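Local structure of isocitrate dehydrogenase [NAD] subunit 1, mitochondrial (Saccharomyces cerevisiae, 3BLX) at residues E[65-70]-E[94-99]; E[47-52]-E[296-301]. The protein is one of two kinds of subunit in the octameric enzyme that oxidatively decarboxylates isocitrate to 2-oxoglutarate with NAD in the citric acid cycle, and also binds RNA. All blocks are in the same frame, centred on the assembly; numbering follows the deposited sequence.

Contact 1 of 2, residues E[65-70]-E[94-99]; sequences EAVESL and NVALRK
V67 and A96 meet where helix 60-73 lies alongside helix 92-99, an example of how an alpha/beta fold joins a connecting helix to a short helix that carries a probable substrate-binding residue. Helix 60-73 is the helix of a beta-alpha-beta crossover, leading from strand 47-51 to strand 75-80, which pair with strand 17-25 on its two sides. The axes of the two short segments approach to 10.2 Å with a crossing angle of -36°, and apolar side chains alone bridge them. A66 faces the other helix but stops short of it, and its methyl packs on I23 of strand 17-25. One residue on, V67 does the first touching through a single branch: CG1 stands anti to the backbone N (chi1 170°), which leaves CG2 anti to the carbonyl carbon, and it is this methyl that reaches helix 92-99. There V67 CG2 lies 3.6 Å from A96 CB and, more loosely, 4.4 Å from L97 CD1. S69 sits on the sheet side of the helix, its OG hydrogen-bonded to T21 OG1. L70 completes the contact a turn after V67; its CD1 comes to 4.0 Å from CD1 of L97, the two leucine side chains crossing at about a right angle. L97 thus touches both V67 and L70 with one methyl, CD1, although its CB does not aim at the opposite helix. The next residue, R98, probably binds the substrate, as in related enzymes, and reaches from the other side of helix 92-99. Its NE hydrogen-bonds to N131 O and its NH1 to G89 O, while F136 makes a cation-pi contact; these partners would hold the guanidinium in a defined orientation. Within the helix, N94 O stands 3.6 Å above one guanidinium face, offset toward its rim.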
loop_
_atom_site.group_PDB
_atom_site.type_symbol
_atom_site.label_atom_id
_atom_site.label_comp_id
_atom_site.label_asym_id
_atom_site.label_seq_id
_atom_site.Cartn_x
_atom_site.Cartn_y
_atom_site.Cartn_z
ATOM N N GLU E 65 14.658 -9.914 -17.797
ATOM C CA GLU E 65 15.649 -8.854 -17.886
ATOM C C GLU E 65 15.148 -7.587 -18.577
ATOM O O GLU E 65 15.588 -6.474 -18.272
ATOM C CB GLU E 65 16.923 -9.360 -18.566
ATOM C CG GLU E 65 17.807 -10.210 -17.668
ATOM C CD GLU E 65 18.173 -9.533 -16.337
ATOM O OE1 GLU E 65 18.012 -8.293 -16.224
ATOM O OE2 GLU E 65 18.630 -10.245 -15.403
ATOM N N ALA E 66 14.227 -7.747 -19.511
ATOM C CA ALA E 66 13.657 -6.606 -20.195
ATOM C C ALA E 66 12.667 -5.861 -19.303
ATOM O O ALA E 66 12.651 -4.640 -19.255
ATOM C CB ALA E 66 12.990 -7.059 -21.477
ATOM N N VAL E 67 11.841 -6.616 -18.597
ATOM C CA VAL E 67 10.889 -6.038 -17.675
ATOM C C VAL E 67 11.660 -5.277 -16.611
ATOM O O VAL E 67 11.358 -4.125 -16.323
ATOM C CB VAL E 67 9.944 -7.124 -17.052
ATOM C CG1 VAL E 67 9.109 -6.566 -15.909
ATOM C CG2 VAL E 67 9.034 -7.681 -18.111
ATOM N N GLU E 68 12.681 -5.912 -16.061
ATOM C CA GLU E 68 13.492 -5.317 -15.008
ATOM C C GLU E 68 14.204 -4.039 -15.488
ATOM O O GLU E 68 14.272 -3.037 -14.764
ATOM C CB GLU E 68 14.476 -6.354 -14.453
ATOM C CG GLU E 68 14.580 -6.353 -12.906
ATOM C CD GLU E 68 13.208 -6.392 -12.190
ATOM O OE1 GLU E 68 13.026 -5.631 -11.215
ATOM O OE2 GLU E 68 12.309 -7.176 -12.584
ATOM N N SER E 69 14.693 -4.071 -16.723
ATOM C CA SER E 69 15.290 -2.901 -17.326
ATOM C C SER E 69 14.282 -1.772 -17.516
ATOM O O SER E 69 14.600 -0.619 -17.237
ATOM C CB SER E 69 15.954 -3.275 -18.644
ATOM O OG SER E 69 16.514 -2.145 -19.276
ATOM N N LEU E 70 13.068 -2.098 -17.973
ATOM C CA LEU E 70 12.013 -1.093 -18.102
ATOM C C LEU E 70 11.579 -0.515 -16.772
ATOM O O LEU E 70 11.281 0.662 -16.693
ATOM C CB LEU E 70 10.821 -1.631 -18.830
ATOM C CG LEU E 70 11.013 -1.576 -20.345
ATOM C CD1 LEU E 70 10.008 -2.472 -21.018
ATOM C CD2 LEU E 70 10.901 -0.162 -20.868
ATOM N N ASN E 94 5.270 -9.458 -24.623
ATOM C CA ASN E 94 4.066 -8.646 -24.660
ATOM C C ASN E 94 3.139 -8.878 -23.461
ATOM O O ASN E 94 2.483 -7.955 -22.998
ATOM C CB ASN E 94 3.309 -8.869 -25.960
ATOM C CG ASN E 94 4.011 -8.281 -27.155
ATOM O OD1 ASN E 94 4.508 -7.161 -27.121
ATOM N ND2 ASN E 94 4.041 -9.034 -28.232
ATOM N N VAL E 95 3.066 -10.096 -22.944
ATOM C CA VAL E 95 2.173 -10.288 -21.845
ATOM C C VAL E 95 2.835 -9.719 -20.607
ATOM O O VAL E 95 2.172 -9.124 -19.764
ATOM C CB VAL E 95 1.636 -11.772 -21.663
ATOM C CG1 VAL E 95 1.683 -12.542 -22.939
ATOM C CG2 VAL E 95 2.360 -12.506 -20.575
ATOM N N ALA E 96 4.152 -9.858 -20.513
ATOM C CA ALA E 96 4.875 -9.273 -19.388
ATOM C C ALA E 96 4.693 -7.754 -19.321
ATOM O O ALA E 96 4.430 -7.204 -18.258
ATOM C CB ALA E 96 6.317 -9.643 -19.454
ATOM N N LEU E 97 4.823 -7.091 -20.461
ATOM C CA LEU E 97 4.635 -5.651 -20.541
ATOM C C LEU E 97 3.226 -5.263 -20.154
ATOM O O LEU E 97 2.984 -4.206 -19.599
ATOM C CB LEU E 97 4.921 -5.134 -21.956
ATOM C CG LEU E 97 6.353 -4.701 -22.283
ATOM C CD1 LEU E 97 7.355 -5.405 -21.434
ATOM C CD2 LEU E 97 6.625 -4.955 -23.741
ATOM N N ARG E 98 2.282 -6.129 -20.442
ATOM C CA ARG E 98 0.896 -5.807 -20.184
ATOM C C ARG E 98 0.477 -6.188 -18.742
ATOM O O ARG E 98 -0.217 -5.436 -18.081
ATOM C CB ARG E 98 0.036 -6.431 -21.288
ATOM C CG ARG E 98 -1.196 -7.128 -20.831
ATOM C CD ARG E 98 -1.724 -8.081 -21.878
ATOM N NE ARG E 98 -1.657 -7.514 -23.219
ATOM C CZ ARG E 98 -1.127 -8.150 -24.260
ATOM N NH1 ARG E 98 -0.644 -9.376 -24.120
ATOM N NH2 ARG E 98 -1.091 -7.561 -25.442
ATOM N N LYS E 99 0.929 -7.335 -18.246
ATOM C CA LYS E 99 0.580 -7.771 -16.880
ATOM C C LYS E 99 1.437 -7.127 -15.797
ATOM O O LYS E 99 0.916 -6.756 -14.763
ATOM C CB LYS E 99 0.670 -9.298 -16.693
ATOM C CG LYS E 99 0.000 -10.162 -17.748
ATOM C CD LYS E 99 -1.503 -10.178 -17.673
ATOM C CE LYS E 99 -2.097 -11.162 -18.701
ATOM N NZ LYS E 99 -3.524 -10.860 -19.027
#

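Contact 2 of 2, residues E[47-52]-E[296-301]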
loop_
_atom_site.group_PDB
_atom_site.type_symbol
_atom_site.label_atom_id
_atom_site.label_comp_id
_atom_site.label_asym_id
_atom_site.label_seq_id
_atom_site.Cartn_x
_atom_site.Cartn_y
_atom_site.Cartn_z
ATOM N N ILE E 47 21.660 9.810 -25.425
ATOM C CA ILE E 47 20.978 8.601 -25.044
ATOM C C ILE E 47 21.959 7.453 -24.964
ATOM O O ILE E 47 22.727 7.219 -25.888
ATOM C CB ILE E 47 19.841 8.286 -26.031
ATOM C CG1 ILE E 47 18.712 9.296 -25.849
ATOM C CG2 ILE E 47 19.331 6.875 -25.825
ATOM C CD1 ILE E 47 17.514 9.031 -26.687
ATOM N N ASP E 48 21.958 6.770 -23.828
ATOM C CA ASP E 48 22.724 5.545 -23.647
ATOM C C ASP E 48 21.786 4.337 -23.699
ATOM O O ASP E 48 20.821 4.250 -22.947
ATOM C CB ASP E 48 23.458 5.570 -22.310
ATOM C CG ASP E 48 24.597 6.608 -22.257
ATOM O OD1 ASP E 48 25.108 7.015 -23.324
ATOM O OD2 ASP E 48 24.987 7.004 -21.130
ATOM N N TRP E 49 22.053 3.407 -24.599
ATOM C CA TRP E 49 21.210 2.229 -24.704
ATOM C C TRP E 49 21.579 1.203 -23.658
ATOM O O TRP E 49 22.751 0.938 -23.426
ATOM C CB TRP E 49 21.345 1.613 -26.073
ATOM C CG TRP E 49 21.122 2.582 -27.200
ATOM C CD1 TRP E 49 22.065 3.088 -28.039
ATOM C CD2 TRP E 49 19.868 3.137 -27.621
ATOM N NE1 TRP E 49 21.483 3.929 -28.944
ATOM C CE2 TRP E 49 20.134 3.974 -28.719
ATOM C CE3 TRP E 49 18.547 3.000 -27.179
ATOM C CZ2 TRP E 49 19.139 4.665 -29.384
ATOM C CZ3 TRP E 49 17.558 3.715 -27.832
ATOM C CH2 TRP E 49 17.857 4.526 -28.923
ATOM N N GLU E 50 20.573 0.641 -23.002
ATOM C CA GLU E 50 20.803 -0.501 -22.135
ATOM C C GLU E 50 20.189 -1.642 -22.899
ATOM O O GLU E 50 19.005 -1.922 -22.780
ATOM C CB GLU E 50 20.114 -0.328 -20.805
ATOM C CG GLU E 50 20.294 -1.510 -19.832
ATOM C CD GLU E 50 19.716 -1.256 -18.409
ATOM O OE1 GLU E 50 19.353 -2.233 -17.726
ATOM O OE2 GLU E 50 19.622 -0.089 -17.960
ATOM N N THR E 51 20.999 -2.270 -23.727
ATOM C CA THR E 51 20.485 -3.209 -24.691
ATOM C C THR E 51 20.251 -4.603 -24.086
ATOM O O THR E 51 21.068 -5.119 -23.350
ATOM C CB THR E 51 21.324 -3.189 -26.008
ATOM O OG1 THR E 51 21.340 -4.488 -26.586
ATOM C CG2 THR E 51 22.738 -2.744 -25.753
ATOM N N ILE E 52 19.084 -5.174 -24.359
ATOM C CA ILE E 52 18.699 -6.443 -23.755
ATOM C C ILE E 52 18.618 -7.533 -24.812
ATOM O O ILE E 52 17.849 -7.429 -25.777
ATOM C CB ILE E 52 17.310 -6.382 -23.040
ATOM C CG1 ILE E 52 17.233 -5.230 -22.043
ATOM C CG2 ILE E 52 17.039 -7.699 -22.329
ATOM C CD1 ILE E 52 18.213 -5.378 -20.876
ATOM N N THR E 296 11.363 8.624 -33.147
ATOM C CA THR E 296 11.170 10.046 -32.965
ATOM C C THR E 296 10.013 10.326 -32.019
ATOM O O THR E 296 10.062 11.297 -31.274
ATOM C CB THR E 296 11.031 10.810 -34.296
ATOM O OG1 THR E 296 9.738 10.595 -34.853
ATOM C CG2 THR E 296 12.091 10.356 -35.260
ATOM N N LEU E 297 8.985 9.474 -32.024
ATOM C CA LEU E 297 7.935 9.549 -31.004
ATOM C C LEU E 297 8.563 9.476 -29.622
ATOM O O LEU E 297 8.176 10.200 -28.718
ATOM C CB LEU E 297 6.924 8.425 -31.161
ATOM C CG LEU E 297 5.984 8.529 -32.359
ATOM C CD1 LEU E 297 4.947 7.403 -32.365
ATOM C CD2 LEU E 297 5.287 9.858 -32.329
ATOM N N MET E 298 9.538 8.597 -29.470
ATOM C CA MET E 298 10.275 8.460 -28.220
ATOM C C MET E 298 11.045 9.739 -27.874
ATOM O O MET E 298 11.042 10.178 -26.734
ATOM C CB MET E 298 11.211 7.251 -28.261
ATOM C CG MET E 298 11.898 7.010 -26.963
ATOM S SD MET E 298 13.226 5.825 -27.100
ATOM C CE MET E 298 14.360 6.734 -28.169
ATOM N N LEU E 299 11.697 10.340 -28.862
ATOM C CA LEU E 299 12.419 11.586 -28.644
ATOM C C LEU E 299 11.472 12.684 -28.134
ATOM O O LEU E 299 11.763 13.343 -27.134
ATOM C CB LEU E 299 13.128 12.024 -29.929
ATOM C CG LEU E 299 14.338 11.174 -30.346
ATOM C CD1 LEU E 299 14.842 11.595 -31.702
ATOM C CD2 LEU E 299 15.467 11.215 -29.323
ATOM N N ASN E 300 10.349 12.870 -28.822
ATOM C CA ASN E 300 9.302 13.788 -28.386
ATOM C C ASN E 300 8.953 13.586 -26.914
ATOM O O ASN E 300 8.908 14.525 -26.132
ATOM C CB ASN E 300 8.029 13.595 -29.214
ATOM C CG ASN E 300 8.124 14.223 -30.608
ATOM O OD1 ASN E 300 9.003 15.045 -30.886
ATOM N ND2 ASN E 300 7.203 13.843 -31.483
ATOM N N HIS E 301 8.711 12.339 -26.550
ATOM C CA HIS E 301 8.337 11.990 -25.203
ATOM C C HIS E 301 9.427 12.309 -24.172
ATOM O O HIS E 301 9.143 12.690 -23.037
ATOM C CB HIS E 301 8.032 10.504 -25.153
ATOM C CG HIS E 301 7.219 10.099 -23.972
ATOM N ND1 HIS E 301 7.767 9.469 -22.877
ATOM C CD2 HIS E 301 5.889 10.220 -23.717
ATOM C CE1 HIS E 301 6.819 9.227 -21.987
ATOM N NE2 HIS E 301 5.667 9.658 -22.479
#
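The indole of W49 reaches M298 with its far corner, CH2 lying 4.2 Å from M298 CE; the methyl comes in obliquely. One face of the same ring carries I47 CG2, 3.9 Å above the plane and displaced toward the rim, so the two strand residues that meet the helix also pack on each other. I47 divides its work between its branches. CG2 serves the tryptophan, whereas CG1, anti to the carbonyl carbon, carries CD1 outward to the helix, where it lies 4.0 Å from L299 CD2 and 4.2 Å from M298 CE. The isoleucine and methionine reach toward each other tip to tip; L299 approaches at a slant. In the alpha/beta fold of the isocitrate and isopropylmalate dehydrogenase family, strand 47-51 runs parallel to strand 17-25, and helix 289-302 crosses it steeply, at 119° and 13.0 Å between the segment axes, meeting it through side-chain ends. So wide a separation is spanned by long side chains. M298 is extended through its first two torsions, with CG anti to the backbone N (chi1 -175°), and then bends at the CG-SD bond, which brings CE to both I47 and W49. M298 also touches F269 of strand 267-269, while L299 rests on A308 and I311 of helix 306-320 and on F40 of helix 27-42, whose ring meets the indole with the planes inclined at about 30°. D48 and E50, between and beyond the two apolar residues, turn to the other side of the strand. There D48 OD1 forms a salt bridge with R17 NH1, E50 OE1 a salt bridge with R72 NH2, and E50 OE2 a hydrogen bond with N73 ND2.

From the N terminus the chain passes through strands 13-14 and 17-25 and helix 27-42, then enters contact 2 at 47-52 and, after a short connection, contact 1 at 65-70. Contact 1 closes a loop of 23 residues, including strand 75-80, when the chain arrives at 94-99. Contact 2 closes only at 296-301, after 243 residues, so contact 1 is nested inside it. Their centres are about 16 Å apart, yet they touch: S69 OG lies 3.2 Å from E50 OE1, a probable but weak hydrogen bond, and S69 CB packs on I52 CD1. Strand 47-51 thus faces helix 289-302 on one side and helix 60-73 on the other, and the latter leads on to helix 92-99.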